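Long-range contact in glycoside hydrolase family protein (Novosphingobium sp. PP1Y, PDB 6Q2F), which probably hydrolyses terminal alpha-L-rhamnosyl groups from glycosidic substrates: residues F767-L781 with A804-T818. Sequence-based numbering, arbitrary orientation.
Sequences FNALTELLANDGEDL and AALRKLAALVVGGAT
Leu812 O is gripped by two donors, Asn776 ND2 at 2.8 Å and Ala817 N at 3.0 Å, and this shared carbonyl illustrates how a helix C-terminus can be tied to a neighbouring beta hairpin. The second bond belongs to the Schellman motif that ends helix 804-814, with Gly816 N bonding back to Val813 O. Asn776, on the hairpin that turns through a type II' turn from Asp777 to Asp780, supplies the other. The bond is fairly straight (159°), and Leu812 O lies near the plane of the Asn776 amide. The side chain reaches Leu812 O by lying over the peptide of Gly815, with CG 3.3 Å from Gly815 O; a beta carbon on Gly815 would run into OD1. A leucine in place of Asn776 would probably leave Leu812 O with Ala817 N alone of these two donors and lose the polar tie between hairpin and helix end. Within the turn, the CA-H of Glu779 points at Gly816 O across the contact (CA to O 3.5 Å).

Between hairpin and helix, the two branches of Leu812 divide the apolar work. CD1 meets Leu770 CD1, while CD2 touches Leu781 CD2 and Leu774 O. The hairpin extends a mixed sheet, and helix 804-814 packs against that sheet, its Leu809 meeting Ile792 of strand 788-794, on which Leu770, Leu774 and Leu781 also rest. Where the helices 767-773 and 804-814 cross at 46°, CG of Lys808 lies anti to its backbone nitrogen (chi1 -166°), which lays the chain against Thr771 CA; NZ then reaches a water that donates to Leu774 O. Thr771 OG1 bonds to Phe767 O, and Thr771 CG2 sits over one face of the Phe767 ring, offset toward the rim. The ring's edge meets the other helix, CZ lying 3.9 Å from Ala804 CB.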
# COMPACT_ATOMS: atom_id res chain seq x y z
N PHE A 767 9.44 6.05 -14.41
CA PHE A 767 10.33 6.88 -15.22
C PHE A 767 11.79 6.65 -14.85
O PHE A 767 12.64 6.50 -15.73
CB PHE A 767 9.92 8.35 -15.06
CG PHE A 767 10.88 9.34 -15.70
CD1 PHE A 767 10.71 9.75 -17.02
CD2 PHE A 767 11.93 9.87 -14.97
CE1 PHE A 767 11.58 10.68 -17.61
CE2 PHE A 767 12.82 10.81 -15.54
CZ PHE A 767 12.63 11.22 -16.86
N ASN A 768 12.10 6.59 -13.55
CA ASN A 768 13.49 6.41 -13.13
C ASN A 768 14.04 5.07 -13.62
O ASN A 768 15.17 5.00 -14.13
CB ASN A 768 13.65 6.48 -11.61
CG ASN A 768 15.11 6.24 -11.19
OD1 ASN A 768 15.52 5.11 -10.91
ND2 ASN A 768 15.91 7.30 -11.20
N ALA A 769 13.29 3.99 -13.43
CA ALA A 769 13.74 2.70 -13.92
C ALA A 769 13.92 2.73 -15.43
O ALA A 769 14.93 2.26 -15.94
CB ALA A 769 12.75 1.60 -13.50
N LEU A 770 12.95 3.29 -16.16
CA LEU A 770 13.08 3.39 -17.61
C LEU A 770 14.37 4.10 -18.01
O LEU A 770 15.12 3.62 -18.88
CB LEU A 770 11.87 4.11 -18.21
CG LEU A 770 12.01 4.52 -19.68
CD1 LEU A 770 12.15 3.30 -20.60
CD2 LEU A 770 10.85 5.40 -20.14
N THR A 771 14.67 5.22 -17.36
CA THR A 771 15.72 6.11 -17.84
C THR A 771 17.09 5.89 -17.20
O THR A 771 18.08 6.43 -17.70
CB THR A 771 15.33 7.57 -17.63
OG1 THR A 771 15.13 7.81 -16.23
CG2 THR A 771 14.05 7.90 -18.39
N GLU A 772 17.18 5.11 -16.12
CA GLU A 772 18.43 4.95 -15.40
C GLU A 772 18.91 3.51 -15.27
O GLU A 772 20.12 3.30 -15.09
CB GLU A 772 18.32 5.52 -13.98
CG GLU A 772 17.88 6.98 -13.91
CD GLU A 772 18.98 7.95 -14.30
OE1 GLU A 772 20.16 7.53 -14.32
OE2 GLU A 772 18.67 9.13 -14.57
N LEU A 773 18.02 2.53 -15.34
CA LEU A 773 18.39 1.14 -15.08
C LEU A 773 18.54 0.31 -16.35
O LEU A 773 19.48 -0.49 -16.46
CB LEU A 773 17.34 0.46 -14.19
CG LEU A 773 17.15 1.02 -12.77
CD1 LEU A 773 16.13 0.21 -11.99
CD2 LEU A 773 18.49 1.10 -12.03
N LEU A 774 17.62 0.48 -17.30
CA LEU A 774 17.50 -0.43 -18.42
C LEU A 774 18.56 -0.13 -19.46
O LEU A 774 18.78 1.03 -19.83
CB LEU A 774 16.11 -0.32 -19.04
CG LEU A 774 14.95 -0.73 -18.15
CD1 LEU A 774 13.68 -0.77 -18.98
CD2 LEU A 774 15.25 -2.09 -17.57
N ALA A 775 19.21 -1.19 -19.94
CA ALA A 775 20.21 -1.09 -20.99
C ALA A 775 19.95 -2.19 -22.00
O ALA A 775 19.29 -3.19 -21.70
CB ALA A 775 21.63 -1.20 -20.43
N ASN A 776 20.49 -2.00 -23.21
CA ASN A 776 20.34 -3.01 -24.25
C ASN A 776 21.23 -4.21 -23.97
O ASN A 776 22.38 -4.07 -23.56
CB ASN A 776 20.72 -2.43 -25.62
CG ASN A 776 19.82 -1.27 -26.04
OD1 ASN A 776 20.26 -0.13 -26.10
ND2 ASN A 776 18.57 -1.58 -26.38
N ASP A 777 20.70 -5.41 -24.20
CA ASP A 777 21.53 -6.61 -24.28
C ASP A 777 20.94 -7.41 -25.44
O ASP A 777 19.99 -8.20 -25.26
CB ASP A 777 21.55 -7.40 -22.98
CG ASP A 777 22.45 -8.64 -23.05
OD1 ASP A 777 23.59 -8.50 -23.54
OD2 ASP A 777 22.01 -9.74 -22.64
N GLY A 778 21.48 -7.20 -26.62
CA GLY A 778 20.93 -7.82 -27.80
C GLY A 778 19.55 -7.27 -28.04
O GLY A 778 19.35 -6.08 -28.27
N GLU A 779 18.56 -8.16 -28.01
CA GLU A 779 17.18 -7.75 -28.19
C GLU A 779 16.48 -7.51 -26.86
O GLU A 779 15.31 -7.12 -26.85
CB GLU A 779 16.42 -8.80 -29.01
CG GLU A 779 15.81 -9.95 -28.18
CD GLU A 779 16.79 -11.09 -27.88
OE1 GLU A 779 16.34 -12.26 -27.80
OE2 GLU A 779 18.00 -10.81 -27.72
N ASP A 780 17.18 -7.70 -25.74
CA ASP A 780 16.63 -7.63 -24.39
C ASP A 780 16.93 -6.29 -23.74
O ASP A 780 17.84 -5.56 -24.15
CB ASP A 780 17.20 -8.74 -23.49
CG ASP A 780 16.75 -10.13 -23.88
OD1 ASP A 780 15.73 -10.28 -24.58
OD2 ASP A 780 17.44 -11.09 -23.47
N LEU A 781 16.19 -6.00 -22.68
CA LEU A 781 16.51 -4.89 -21.79
C LEU A 781 16.89 -5.47 -20.44
O LEU A 781 16.12 -6.26 -19.86
CB LEU A 781 15.33 -3.94 -21.63
CG LEU A 781 15.00 -3.24 -22.94
CD1 LEU A 781 13.60 -2.69 -22.92
CD2 LEU A 781 16.02 -2.15 -23.16
N ALA A 804 11.80 13.66 -22.20
CA ALA A 804 12.87 12.92 -21.52
C ALA A 804 12.59 11.42 -21.54
O ALA A 804 13.50 10.62 -21.78
CB ALA A 804 13.02 13.42 -20.08
N ALA A 805 11.35 11.02 -21.25
CA ALA A 805 11.03 9.60 -21.32
C ALA A 805 11.10 9.11 -22.75
O ALA A 805 11.64 8.04 -23.03
CB ALA A 805 9.64 9.32 -20.73
N LEU A 806 10.55 9.89 -23.68
CA LEU A 806 10.51 9.46 -25.08
C LEU A 806 11.91 9.31 -25.65
O LEU A 806 12.19 8.37 -26.40
CB LEU A 806 9.68 10.44 -25.89
CG LEU A 806 9.48 10.12 -27.37
CD1 LEU A 806 8.76 8.79 -27.52
CD2 LEU A 806 8.67 11.23 -28.01
N ARG A 807 12.81 10.23 -25.27
CA ARG A 807 14.20 10.15 -25.69
C ARG A 807 14.82 8.82 -25.27
O ARG A 807 15.47 8.14 -26.07
CB ARG A 807 14.99 11.29 -25.08
CG ARG A 807 14.92 12.60 -25.85
CD ARG A 807 15.45 13.75 -24.98
NE ARG A 807 15.70 14.95 -25.76
CZ ARG A 807 16.07 16.11 -25.24
NH1 ARG A 807 16.22 16.21 -23.92
NH2 ARG A 807 16.29 17.15 -26.03
N LYS A 808 14.65 8.46 -24.00
CA LYS A 808 15.24 7.23 -23.52
C LYS A 808 14.61 6.02 -24.19
O LYS A 808 15.31 5.07 -24.56
CB LYS A 808 15.09 7.12 -22.00
CG LYS A 808 15.99 6.04 -21.43
CD LYS A 808 17.46 6.46 -21.48
CE LYS A 808 18.38 5.26 -21.27
NZ LYS A 808 19.83 5.63 -21.16
N LEU A 809 13.30 6.06 -24.39
CA LEU A 809 12.62 4.95 -25.03
C LEU A 809 13.09 4.79 -26.47
O LEU A 809 13.41 3.68 -26.91
CB LEU A 809 11.12 5.19 -24.96
CG LEU A 809 10.20 4.06 -25.36
CD1 LEU A 809 10.14 3.02 -24.22
CD2 LEU A 809 8.85 4.66 -25.68
N ALA A 810 13.16 5.90 -27.21
CA ALA A 810 13.69 5.85 -28.57
C ALA A 810 15.12 5.34 -28.59
O ALA A 810 15.49 4.56 -29.48
CB ALA A 810 13.62 7.24 -29.21
N ALA A 811 15.94 5.76 -27.63
CA ALA A 811 17.34 5.33 -27.64
C ALA A 811 17.45 3.83 -27.38
O ALA A 811 18.27 3.14 -27.99
CB ALA A 811 18.14 6.13 -26.62
N LEU A 812 16.61 3.30 -26.49
CA LEU A 812 16.65 1.86 -26.24
C LEU A 812 16.17 1.09 -27.46
O LEU A 812 16.79 0.09 -27.85
CB LEU A 812 15.81 1.52 -25.01
CG LEU A 812 16.31 2.06 -23.67
CD1 LEU A 812 15.25 1.89 -22.60
CD2 LEU A 812 17.59 1.34 -23.26
N VAL A 813 15.06 1.53 -28.07
CA VAL A 813 14.59 0.95 -29.32
C VAL A 813 15.71 0.95 -30.36
O VAL A 813 16.09 -0.10 -30.88
CB VAL A 813 13.34 1.70 -29.84
CG1 VAL A 813 12.96 1.21 -31.22
CG2 VAL A 813 12.17 1.52 -28.89
N VAL A 814 16.26 2.13 -30.66
CA VAL A 814 17.32 2.22 -31.68
C VAL A 814 18.51 1.35 -31.29
O VAL A 814 19.20 0.79 -32.16
CB VAL A 814 17.71 3.69 -31.91
CG1 VAL A 814 18.97 3.81 -32.77
CG2 VAL A 814 16.55 4.42 -32.62
N GLY A 815 18.75 1.17 -29.99
CA GLY A 815 19.83 0.31 -29.52
C GLY A 815 19.51 -1.18 -29.57
O GLY A 815 20.38 -1.99 -29.23
N GLY A 816 18.28 -1.55 -29.94
CA GLY A 816 17.94 -2.95 -30.19
C GLY A 816 16.72 -3.49 -29.46
O GLY A 816 16.37 -4.66 -29.64
N ALA A 817 16.07 -2.68 -28.63
CA ALA A 817 14.98 -3.16 -27.80
C ALA A 817 13.64 -3.10 -28.53
O ALA A 817 13.46 -2.37 -29.51
CB ALA A 817 14.88 -2.37 -26.50
N THR A 818 12.69 -3.86 -28.02
CA THR A 818 11.32 -3.89 -28.52
C THR A 818 10.40 -3.15 -27.57
O THR A 818 10.48 -3.33 -26.35
CB THR A 818 10.85 -5.34 -28.69
OG1 THR A 818 11.80 -6.06 -29.48
CG2 THR A 818 9.48 -5.39 -29.35
O HOH W 1 20.75 2.57 -21.09
O HOH W 2 13.58 -5.32 -25.62
O HOH W 3 12.94 -8.04 -27.70